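Local coordinates for protein CDP-glucose-4,6-dehydratase (Yersinia pseudotuberculosis, PDB 1RKX) that catalyses the NAD-dependent 4,6-dehydration of CDP-D-glucose, giving CDP-4-dehydro-6-deoxy-D-glucose, at residues C[5-10]-C[30-35]; C[22-27]-C[234-239]; C[109-114]-C[166-171]; C[130-135]-C[155-160]. All coordinates share one frame; numbering follows the deposited sequence.

Contact 1 of 4, residues C[5-10]-C[30-35]; sequences SFWQGK and QTMGAT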
# COMPACT_ATOMS: atom_id res chain seq x y z
N SER C 5 -34.16 16.21 -19.05
CA SER C 5 -34.80 15.47 -20.13
C SER C 5 -34.69 13.96 -19.92
O SER C 5 -35.67 13.23 -20.08
CB SER C 5 -34.17 15.85 -21.47
OG SER C 5 -34.68 15.07 -22.53
N PHE C 6 -33.49 13.51 -19.57
CA PHE C 6 -33.21 12.09 -19.33
C PHE C 6 -34.15 11.43 -18.33
O PHE C 6 -34.61 10.32 -18.55
CB PHE C 6 -31.77 11.92 -18.83
CG PHE C 6 -31.44 10.52 -18.37
CD1 PHE C 6 -31.09 9.54 -19.29
CD2 PHE C 6 -31.50 10.19 -17.02
CE1 PHE C 6 -30.81 8.24 -18.87
CE2 PHE C 6 -31.22 8.89 -16.59
CZ PHE C 6 -30.88 7.91 -17.52
N TRP C 7 -34.42 12.12 -17.23
CA TRP C 7 -35.26 11.57 -16.18
C TRP C 7 -36.75 11.48 -16.49
O TRP C 7 -37.47 10.72 -15.85
CB TRP C 7 -35.04 12.36 -14.89
CG TRP C 7 -33.64 12.19 -14.41
CD1 TRP C 7 -32.58 13.03 -14.64
CD2 TRP C 7 -33.11 11.05 -13.73
NE1 TRP C 7 -31.42 12.46 -14.16
CE2 TRP C 7 -31.72 11.25 -13.60
CE3 TRP C 7 -33.68 9.87 -13.23
CZ2 TRP C 7 -30.89 10.31 -12.98
CZ3 TRP C 7 -32.85 8.93 -12.62
CH2 TRP C 7 -31.47 9.16 -12.50
N GLN C 8 -37.20 12.24 -17.48
CA GLN C 8 -38.60 12.23 -17.85
C GLN C 8 -39.09 10.82 -18.19
O GLN C 8 -38.58 10.18 -19.11
CB GLN C 8 -38.84 13.15 -19.06
CG GLN C 8 -40.30 13.38 -19.38
CD GLN C 8 -41.05 14.08 -18.26
OE1 GLN C 8 -40.63 15.14 -17.79
NE2 GLN C 8 -42.15 13.48 -17.82
N GLY C 9 -40.06 10.33 -17.42
CA GLY C 9 -40.61 9.01 -17.67
C GLY C 9 -39.81 7.80 -17.19
O GLY C 9 -40.26 6.67 -17.37
N LYS C 10 -38.63 8.02 -16.61
CA LYS C 10 -37.83 6.89 -16.12
C LYS C 10 -38.46 6.28 -14.88
O LYS C 10 -38.95 7.00 -14.01
CB LYS C 10 -36.40 7.35 -15.78
CG LYS C 10 -35.54 7.73 -16.97
CD LYS C 10 -35.24 6.52 -17.84
CE LYS C 10 -34.27 6.85 -18.97
NZ LYS C 10 -34.81 7.92 -19.87
N GLN C 30 -39.00 13.54 -8.82
CA GLN C 30 -40.37 13.91 -9.17
C GLN C 30 -40.39 15.18 -10.02
O GLN C 30 -41.07 15.23 -11.05
CB GLN C 30 -41.21 14.12 -7.91
CG GLN C 30 -41.42 12.85 -7.09
CD GLN C 30 -42.13 13.11 -5.78
OE1 GLN C 30 -42.02 12.32 -4.83
NE2 GLN C 30 -42.88 14.21 -5.71
N THR C 31 -39.66 16.21 -9.60
CA THR C 31 -39.64 17.46 -10.34
C THR C 31 -39.10 17.30 -11.76
O THR C 31 -39.44 18.08 -12.64
CB THR C 31 -38.80 18.55 -9.63
OG1 THR C 31 -37.41 18.20 -9.68
CG2 THR C 31 -39.23 18.69 -8.19
N MET C 32 -38.27 16.28 -11.98
CA MET C 32 -37.72 16.05 -13.31
C MET C 32 -38.58 15.13 -14.17
O MET C 32 -38.18 14.72 -15.25
CB MET C 32 -36.29 15.52 -13.21
CG MET C 32 -35.32 16.52 -12.58
SD MET C 32 -33.58 16.08 -12.78
CE MET C 32 -33.48 14.62 -11.71
N GLY C 33 -39.77 14.81 -13.66
CA GLY C 33 -40.70 13.97 -14.41
C GLY C 33 -40.53 12.46 -14.34
O GLY C 33 -41.11 11.74 -15.15
N ALA C 34 -39.73 11.97 -13.40
CA ALA C 34 -39.54 10.53 -13.30
C ALA C 34 -40.74 9.87 -12.63
O ALA C 34 -41.50 10.52 -11.91
CB ALA C 34 -38.26 10.23 -12.50
N THR C 35 -40.91 8.58 -12.89
CA THR C 35 -41.98 7.80 -12.28
C THR C 35 -41.27 7.11 -11.12
O THR C 35 -40.51 6.17 -11.31
CB THR C 35 -42.52 6.75 -13.26
OG1 THR C 35 -43.10 7.42 -14.39
CG2 THR C 35 -43.58 5.89 -12.59
O HOH W 1 -42.85 6.41 -16.74
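The backbones of 5-10 and 30-35 run close together from Gln8 and Gly33 onward, joined by Gly9 N to Gly33 O (2.9 Å) and Thr35 N to Lys10 O (2.8 Å). Both glycines sit in turns. On one side a type II turn from Trp7 to Lys10 carries Gly9 at positive phi; on the other, helix 20-31 ends in a Schellman motif with Gly33 as its C-prime residue. Between the two turns Ala34 CA sends a C-H contact to Trp7 O (3.3 Å).

Trp7 and Met32 lie side by side and point the same way. With chi3 at -69° the Met32 chain bends back, so that its methyl CE sits over the Trp7 five-membered ring, 3.7 Å from the centroid, a CH-pi contact with SD placed obliquely. Phe6 CD2 lies against the opposite face, toward its periphery, so the indole has a neighbour on each side. At the outer end, the flat Gln8 amide rests against Gly33, where OE1 comes within 3.6 Å of CA. Lys10 folds back over a face of Phe6 to bond Phe6 O through NZ (2.7 Å), and it also makes a cation-pi contact with Tyr250 of helix 236-251.

A water bridges the two segments, donating to Gly9 O and hydrogen-bonded to Thr35 OG1. Thr35 then pairs with Val12, so this join lies where strands 11-15 and 35-40 of the Rossmann fold start side by side. The chemistry is thus two-sided: backbone bonds and a water join the turns at the polar side, while the buried indole and thioether pack on the other.

Contact 2 of 4, residues C[22-27]-C[234-239]; sequences GGWLSL and HVLEPL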
# COMPACT_ATOMS: atom_id res chain seq x y z
N GLY C 22 -33.23 10.49 1.17
CA GLY C 22 -34.18 9.86 0.28
C GLY C 22 -35.32 10.78 -0.12
O GLY C 22 -35.79 10.72 -1.26
N GLY C 23 -35.77 11.60 0.82
CA GLY C 23 -36.85 12.53 0.54
C GLY C 23 -36.40 13.58 -0.46
O GLY C 23 -37.10 13.86 -1.44
N TRP C 24 -35.24 14.18 -0.23
CA TRP C 24 -34.76 15.19 -1.18
C TRP C 24 -34.55 14.56 -2.56
O TRP C 24 -34.90 15.17 -3.57
CB TRP C 24 -33.45 15.83 -0.69
CG TRP C 24 -33.66 16.92 0.33
CD1 TRP C 24 -33.49 16.83 1.68
CD2 TRP C 24 -34.09 18.26 0.07
NE1 TRP C 24 -33.79 18.03 2.28
CE2 TRP C 24 -34.16 18.93 1.31
CE3 TRP C 24 -34.42 18.96 -1.10
CZ2 TRP C 24 -34.55 20.27 1.42
CZ3 TRP C 24 -34.81 20.30 -1.00
CH2 TRP C 24 -34.87 20.94 0.26
N LEU C 25 -34.00 13.36 -2.61
CA LEU C 25 -33.78 12.70 -3.89
C LEU C 25 -35.11 12.40 -4.60
O LEU C 25 -35.25 12.62 -5.81
CB LEU C 25 -33.00 11.39 -3.73
CG LEU C 25 -32.71 10.67 -5.06
CD1 LEU C 25 -31.83 11.56 -5.94
CD2 LEU C 25 -32.02 9.34 -4.81
N SER C 26 -36.08 11.89 -3.84
CA SER C 26 -37.39 11.57 -4.41
C SER C 26 -38.06 12.83 -4.96
O SER C 26 -38.62 12.80 -6.06
CB SER C 26 -38.28 10.91 -3.35
OG SER C 26 -37.75 9.64 -3.00
N LEU C 27 -38.00 13.92 -4.20
CA LEU C 27 -38.58 15.18 -4.64
C LEU C 27 -37.89 15.65 -5.92
O LEU C 27 -38.54 16.13 -6.85
CB LEU C 27 -38.43 16.26 -3.57
CG LEU C 27 -39.33 16.18 -2.34
CD1 LEU C 27 -38.89 17.22 -1.31
CD2 LEU C 27 -40.78 16.41 -2.77
N HIS C 234 -24.15 20.46 1.59
CA HIS C 234 -25.60 20.50 1.47
C HIS C 234 -26.02 19.17 0.86
O HIS C 234 -25.34 18.63 -0.02
CB HIS C 234 -26.03 21.67 0.59
CG HIS C 234 -27.51 21.92 0.61
ND1 HIS C 234 -28.41 21.15 -0.10
CD2 HIS C 234 -28.24 22.85 1.26
CE1 HIS C 234 -29.63 21.60 0.11
NE2 HIS C 234 -29.56 22.63 0.94
N VAL C 235 -27.15 18.65 1.33
CA VAL C 235 -27.66 17.37 0.85
C VAL C 235 -27.77 17.26 -0.67
O VAL C 235 -27.59 16.18 -1.23
CB VAL C 235 -29.04 17.06 1.50
CG1 VAL C 235 -30.05 18.15 1.16
CG2 VAL C 235 -29.53 15.69 1.05
N LEU C 236 -28.04 18.37 -1.35
CA LEU C 236 -28.15 18.32 -2.80
C LEU C 236 -26.82 18.09 -3.52
O LEU C 236 -26.80 17.66 -4.67
CB LEU C 236 -28.81 19.60 -3.32
CG LEU C 236 -30.24 19.86 -2.81
CD1 LEU C 236 -30.76 21.17 -3.37
CD2 LEU C 236 -31.15 18.69 -3.21
N GLU C 237 -25.70 18.37 -2.85
CA GLU C 237 -24.38 18.18 -3.47
C GLU C 237 -24.12 16.71 -3.80
O GLU C 237 -23.89 16.37 -4.96
CB GLU C 237 -23.29 18.75 -2.55
CG GLU C 237 -23.49 20.24 -2.22
CD GLU C 237 -22.82 21.19 -3.21
OE1 GLU C 237 -22.89 20.95 -4.44
OE2 GLU C 237 -22.23 22.20 -2.76
N PRO C 238 -24.12 15.82 -2.79
CA PRO C 238 -23.87 14.42 -3.16
C PRO C 238 -24.99 13.86 -4.04
O PRO C 238 -24.73 13.07 -4.94
CB PRO C 238 -23.77 13.71 -1.81
CG PRO C 238 -24.61 14.57 -0.90
CD PRO C 238 -24.21 15.96 -1.33
N LEU C 239 -26.22 14.29 -3.78
CA LEU C 239 -27.35 13.80 -4.58
C LEU C 239 -27.16 14.14 -6.06
O LEU C 239 -27.50 13.34 -6.93
CB LEU C 239 -28.67 14.38 -4.06
CG LEU C 239 -29.40 13.53 -3.01
CD1 LEU C 239 -28.46 13.18 -1.86
CD2 LEU C 239 -30.62 14.27 -2.50
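Val235, Leu236 and Leu239 bring the start of helix 236-251 against Trp24 and Leu25 of helix 20-31, the first helix of the Rossmann fold, which follows the glycine-rich loop at the NAD pyrophosphate. His234, at the end of strand 229-234, prepares the turn: its ND1 takes the N-H of Leu236 (3.1 Å, 172°) nearly in the imidazole plane. His234 NE2 is held in turn by Glu349.

Val235 follows and meets the indole across its face. With chi1 at 60°, CG1 is flanked by both the backbone N and the carbonyl carbon, and from there reaches 3.8 Å from the centroid of the Trp24 five-membered ring, 13° off the normal. Leu236 comes next, crossing Trp24 at about a right angle, with CD2 3.9 Å from CE3 of the benzo ring. The indole's NE1 bonds Gly199 O, which anchors the pyrrole end of the ring.

One turn further along, Leu239 points at helix 20-31 beside Leu25, itself packed on Met87 of the NAD site. A single methyl does the work here: Leu239 CD2 lies 3.7 Å from Trp24 CB and 3.5 Å from the backbone N of Leu25.

Contact 3 of 4, residues C[109-114]-C[166-171]; sequences MGTVYL and LVTSSY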
# COMPACT_ATOMS: atom_id res chain seq x y z
N MET C 109 -27.57 -7.53 5.04
CA MET C 109 -28.56 -8.39 4.39
C MET C 109 -29.56 -7.59 3.56
O MET C 109 -30.02 -8.06 2.52
CB MET C 109 -29.28 -9.27 5.41
CG MET C 109 -28.37 -10.31 6.08
SD MET C 109 -27.35 -11.29 4.92
CE MET C 109 -28.60 -12.13 3.97
N GLY C 110 -29.89 -6.38 4.01
CA GLY C 110 -30.82 -5.54 3.27
C GLY C 110 -30.26 -5.29 1.88
O GLY C 110 -30.99 -5.36 0.88
N THR C 111 -28.97 -5.01 1.81
CA THR C 111 -28.30 -4.77 0.54
C THR C 111 -28.28 -6.07 -0.28
O THR C 111 -28.52 -6.05 -1.49
CB THR C 111 -26.86 -4.25 0.77
OG1 THR C 111 -26.92 -3.01 1.47
CG2 THR C 111 -26.14 -4.05 -0.56
N VAL C 112 -28.02 -7.19 0.39
CA VAL C 112 -28.01 -8.48 -0.29
C VAL C 112 -29.39 -8.76 -0.91
O VAL C 112 -29.49 -9.14 -2.08
CB VAL C 112 -27.65 -9.63 0.68
CG1 VAL C 112 -27.93 -10.98 0.02
CG2 VAL C 112 -26.17 -9.54 1.06
N TYR C 113 -30.45 -8.56 -0.13
CA TYR C 113 -31.82 -8.79 -0.61
C TYR C 113 -32.17 -7.89 -1.80
O TYR C 113 -32.86 -8.31 -2.73
CB TYR C 113 -32.83 -8.58 0.52
CG TYR C 113 -32.70 -9.56 1.67
CD1 TYR C 113 -33.10 -9.19 2.96
CD2 TYR C 113 -32.18 -10.84 1.49
CE1 TYR C 113 -32.98 -10.06 4.03
CE2 TYR C 113 -32.06 -11.73 2.56
CZ TYR C 113 -32.46 -11.33 3.83
OH TYR C 113 -32.34 -12.18 4.90
N LEU C 114 -31.72 -6.64 -1.75
CA LEU C 114 -32.00 -5.70 -2.83
C LEU C 114 -31.33 -6.15 -4.13
O LEU C 114 -31.96 -6.21 -5.19
CB LEU C 114 -31.49 -4.30 -2.47
CG LEU C 114 -31.71 -3.29 -3.61
CD1 LEU C 114 -32.86 -2.38 -3.25
CD2 LEU C 114 -30.44 -2.49 -3.86
N LEU C 166 -18.36 -4.59 0.17
CA LEU C 166 -17.90 -5.90 -0.25
C LEU C 166 -19.02 -6.67 -0.96
O LEU C 166 -18.80 -7.23 -2.04
CB LEU C 166 -17.40 -6.71 0.95
CG LEU C 166 -15.88 -6.70 1.18
CD1 LEU C 166 -15.40 -5.29 1.51
CD2 LEU C 166 -15.53 -7.67 2.31
N VAL C 167 -20.21 -6.68 -0.36
CA VAL C 167 -21.36 -7.38 -0.94
C VAL C 167 -21.63 -6.89 -2.37
O VAL C 167 -21.83 -7.70 -3.28
CB VAL C 167 -22.64 -7.15 -0.10
CG1 VAL C 167 -23.89 -7.59 -0.89
CG2 VAL C 167 -22.55 -7.94 1.21
N THR C 168 -21.66 -5.58 -2.55
CA THR C 168 -21.93 -5.01 -3.87
C THR C 168 -20.86 -5.43 -4.86
O THR C 168 -21.16 -5.76 -6.00
CB THR C 168 -22.02 -3.48 -3.82
OG1 THR C 168 -22.98 -3.08 -2.83
CG2 THR C 168 -22.47 -2.93 -5.18
N SER C 169 -19.60 -5.41 -4.41
CA SER C 169 -18.49 -5.81 -5.27
C SER C 169 -18.63 -7.26 -5.74
O SER C 169 -18.43 -7.57 -6.93
CB SER C 169 -17.17 -5.64 -4.52
OG SER C 169 -16.08 -6.08 -5.31
N SER C 170 -18.98 -8.16 -4.82
CA SER C 170 -19.13 -9.56 -5.19
C SER C 170 -20.33 -9.80 -6.09
O SER C 170 -20.24 -10.56 -7.05
CB SER C 170 -19.26 -10.45 -3.94
OG SER C 170 -19.45 -11.81 -4.32
N TYR C 171 -21.46 -9.16 -5.78
CA TYR C 171 -22.65 -9.33 -6.61
C TYR C 171 -22.36 -8.86 -8.03
O TYR C 171 -22.77 -9.50 -9.00
CB TYR C 171 -23.85 -8.57 -6.04
CG TYR C 171 -24.84 -9.48 -5.34
CD1 TYR C 171 -24.59 -9.98 -4.06
CD2 TYR C 171 -26.01 -9.88 -5.98
CE1 TYR C 171 -25.48 -10.86 -3.44
CE2 TYR C 171 -26.91 -10.76 -5.38
CZ TYR C 171 -26.64 -11.25 -4.11
OH TYR C 171 -27.52 -12.12 -3.52
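Thr168 OG1, which faces the methyl CG2 of Thr111 at 4.0 Å, is gripped by two groups of its own surroundings: Asn129 ND2 and the carbonyl O of Ala164, one turn back in the helix. Its chi1 of -54° sets the hydroxyl beside the backbone N and sends CG2 the other way. Thr111 is turned alike, with its methyl CG2 facing the neighbouring helix, and the two threonines cross at about a right angle.

The centre of the contact is apolar. Val112 and Val167 have the nearest CA atoms of the two segments, 6.8 Å apart, and their side chains also cross at about a right angle, Val112 CG2 lying 3.6 Å from Val167 CG1. The other Val112 branch, CG1, is anti to the backbone N (chi1 168°) and meets the far end of Tyr171, 3.7 Å from OH. That hydroxyl is not left to the valine: it bonds Glu116 OE1, a turn further along helix 100-121, so the tyrosine reaches across and ties the helices together at its tip. No hydrogen bond joins the two segments directly.

The segment axes approach to 9.9 Å and run nearly parallel, crossing at -23°. Ser170 OG bonds Tyr154 O of a second subunit, which Met109, Tyr113 and Tyr171 also touch. That two helices, 100-121 and 156-175, face this subunit is consistent with the four-helix dimer interface of short-chain dehydrogenase/reductase enzymes, with strand 187-192 behind Thr168.

Contact 4 of 4, residues C[130-135]-C[155-160]; sequences ITSDKC and DPYSNS. With NAD (nicotinamide-adenine-dinucleotide), chain G.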
# COMPACT_ATOMS: atom_id res chain seq x y z
N ILE C 130 -26.07 3.47 -1.99
CA ILE C 130 -25.51 4.43 -1.05
C ILE C 130 -24.96 3.69 0.17
O ILE C 130 -25.70 3.03 0.90
CB ILE C 130 -26.58 5.44 -0.56
CG1 ILE C 130 -26.90 6.46 -1.66
CG2 ILE C 130 -26.08 6.18 0.68
CD1 ILE C 130 -27.53 5.85 -2.90
N THR C 131 -23.66 3.80 0.37
CA THR C 131 -23.05 3.15 1.52
C THR C 131 -22.73 4.25 2.53
O THR C 131 -23.64 4.74 3.21
CB THR C 131 -21.78 2.35 1.10
OG1 THR C 131 -20.84 3.21 0.46
CG2 THR C 131 -22.17 1.23 0.15
N SER C 132 -21.47 4.69 2.61
CA SER C 132 -21.12 5.74 3.56
C SER C 132 -19.67 6.16 3.41
O SER C 132 -18.86 5.41 2.88
CB SER C 132 -21.34 5.26 5.00
OG SER C 132 -20.92 6.24 5.93
N ASP C 133 -19.35 7.37 3.86
CA ASP C 133 -17.97 7.82 3.81
C ASP C 133 -17.21 7.01 4.87
O ASP C 133 -15.98 6.90 4.83
CB ASP C 133 -17.88 9.33 4.10
CG ASP C 133 -18.40 9.70 5.48
OD1 ASP C 133 -19.47 9.19 5.87
OD2 ASP C 133 -17.74 10.52 6.17
N LYS C 134 -17.96 6.40 5.80
CA LYS C 134 -17.36 5.60 6.87
C LYS C 134 -17.07 4.14 6.50
O LYS C 134 -16.72 3.34 7.36
CB LYS C 134 -18.27 5.63 8.11
CG LYS C 134 -18.60 7.03 8.61
CD LYS C 134 -17.33 7.82 8.90
CE LYS C 134 -17.66 9.25 9.30
NZ LYS C 134 -18.43 9.31 10.58
N CYS C 135 -17.21 3.78 5.23
CA CYS C 135 -16.95 2.40 4.84
C CYS C 135 -15.45 2.08 4.82
O CYS C 135 -15.06 0.92 4.82
CB CYS C 135 -17.54 2.11 3.45
SG CYS C 135 -16.75 3.03 2.14
N ASP C 155 -16.96 0.93 14.44
CA ASP C 155 -18.27 0.65 15.02
C ASP C 155 -19.10 -0.21 14.06
O ASP C 155 -18.81 -0.27 12.87
CB ASP C 155 -19.00 1.96 15.28
CG ASP C 155 -19.20 2.75 14.02
OD1 ASP C 155 -18.23 3.40 13.57
OD2 ASP C 155 -20.31 2.70 13.45
N PRO C 156 -20.15 -0.86 14.58
CA PRO C 156 -21.03 -1.71 13.76
C PRO C 156 -21.61 -1.01 12.53
O PRO C 156 -21.72 -1.62 11.46
CB PRO C 156 -22.10 -2.15 14.75
CG PRO C 156 -21.31 -2.25 16.04
CD PRO C 156 -20.50 -0.98 16.01
N TYR C 157 -22.00 0.26 12.67
CA TYR C 157 -22.56 1.00 11.54
C TYR C 157 -21.52 1.15 10.43
O TYR C 157 -21.75 0.73 9.29
CB TYR C 157 -23.04 2.39 11.97
CG TYR C 157 -23.14 3.35 10.81
CD1 TYR C 157 -24.18 3.27 9.89
CD2 TYR C 157 -22.15 4.31 10.60
CE1 TYR C 157 -24.24 4.11 8.78
CE2 TYR C 157 -22.19 5.16 9.49
CZ TYR C 157 -23.23 5.06 8.59
OH TYR C 157 -23.26 5.89 7.49
N SER C 158 -20.38 1.75 10.77
CA SER C 158 -19.30 1.96 9.81
C SER C 158 -18.91 0.62 9.18
O SER C 158 -18.79 0.50 7.96
CB SER C 158 -18.08 2.59 10.49
OG SER C 158 -18.40 3.86 11.03
N ASN C 159 -18.73 -0.38 10.03
CA ASN C 159 -18.32 -1.70 9.55
C ASN C 159 -19.37 -2.35 8.64
O ASN C 159 -19.02 -3.01 7.66
CB ASN C 159 -18.00 -2.61 10.74
CG ASN C 159 -17.26 -3.86 10.33
OD1 ASN C 159 -17.87 -4.92 10.12
ND2 ASN C 159 -15.94 -3.76 10.20
N SER C 160 -20.65 -2.16 8.97
CA SER C 160 -21.71 -2.75 8.15
C SER C 160 -21.68 -2.12 6.76
O SER C 160 -22.03 -2.77 5.77
CB SER C 160 -23.08 -2.54 8.79
OG SER C 160 -23.54 -1.21 8.70
PA NAD G . -32.53 8.78 7.52
O1A NAD G . -32.61 8.08 8.82
O2A NAD G . -33.21 10.10 7.42
O5B NAD G . -33.10 7.84 6.34
C5B NAD G . -32.95 6.41 6.46
C4B NAD G . -34.00 5.68 5.62
O4B NAD G . -33.70 4.29 5.89
C3B NAD G . -35.42 5.90 6.12
O3B NAD G . -36.22 6.24 4.97
C2B NAD G . -35.76 4.58 6.76
O2B NAD G . -37.19 4.29 6.78
C1B NAD G . -34.93 3.62 5.95
N9A NAD G . -34.74 2.34 6.62
C8A NAD G . -33.97 2.08 7.72
N7A NAD G . -34.01 0.80 8.10
C5A NAD G . -34.86 0.21 7.19
C6A NAD G . -35.31 -1.12 7.06
N6A NAD G . -34.99 -2.14 7.83
N1A NAD G . -36.17 -1.40 6.03
C2A NAD G . -36.53 -0.36 5.20
N3A NAD G . -36.18 0.90 5.23
C4A NAD G . -35.32 1.14 6.26
O3 NAD G . -31.03 8.91 7.13
PN NAD G . -30.31 9.61 5.84
O1N NAD G . -29.51 10.70 6.41
O2N NAD G . -31.38 10.09 4.91
O5D NAD G . -29.37 8.46 5.29
C5D NAD G . -29.63 7.98 3.97
C4D NAD G . -28.59 6.95 3.58
O4D NAD G . -27.33 7.69 3.52
C3D NAD G . -28.31 5.79 4.54
O3D NAD G . -27.86 4.66 3.76
C2D NAD G . -27.17 6.35 5.39
O2D NAD G . -26.44 5.28 6.02
C1D NAD G . -26.37 7.08 4.35
N1N NAD G . -25.47 8.07 4.93
C2N NAD G . -25.93 9.31 5.42
C3N NAD G . -24.97 10.34 5.93
C7N NAD G . -25.53 11.63 6.36
O7N NAD G . -24.71 12.48 6.76
N7N NAD G . -26.84 11.92 6.34
C4N NAD G . -23.51 9.97 6.06
C5N NAD G . -23.21 8.60 5.53
C6N NAD G . -24.08 7.76 5.02
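Tyr157 and Ser132 meet by their hydroxyls, OH to OG 2.8 Å, in an arrangement that matches the Ser-Tyr-Lys pattern of the short-chain dehydrogenase/reductase fold; Tyr157 and Lys161 form its YxxxK motif. The serine hydroxyl stands anti to the backbone N (chi1 176°) and points at the tyrosine. It also accepts from Lys134 N (3.0 Å, 165°), an ST turn that fixes its rotation.

The two hydroxyls meet the nicotinamide differently: Tyr157 OH stands over the ring face, 3.2 Å from NAD C6N, while Ser132 OG comes in beside the ring, 3.3 Å from C5N. The phenol ring itself is met at its edge. NAD O2D lies near its plane beside CE1, and on the CE2 side Lys134 CG approaches, also near the plane, Lys134 and Tyr157 crossing at about a right angle. Lys161 bonds both Thr131 O and the NAD, binding the loop to the cofactor.

Further from the cofactor, Lys134 CB rests on Ser158 OG (3.4 Å) before its chain leads away. Ser158 belongs to the first turn of helix 156-175, capped by Asp155: Ser158 N bonds OD2 from above the carboxylate plane, and Ser158 OG reaches OD1 on its syn side at 2.6 Å.

In the fold
From the N terminus, contact 1 closes a short loop through strand 11-15 and helix 20-31, the first strand and helix of a beta-alpha-beta crossover, ending as strand 35-40 begins. Contact 2 starts within that loop, on the same helix 20-31, but closes more than two hundred residues later at helix 236-251, so the two cross. Contacts 3 and 4 lie wholly within the span of contact 2. Contact 3 joins helices 100-121 and 156-175, and within its loop contact 4 brings the segment after strand 126-130 back onto the start of helix 156-175. Contacts 1 and 4 lie on opposite sides of the chain centre; contacts 3 and 4 share a side and both touch the second subunit.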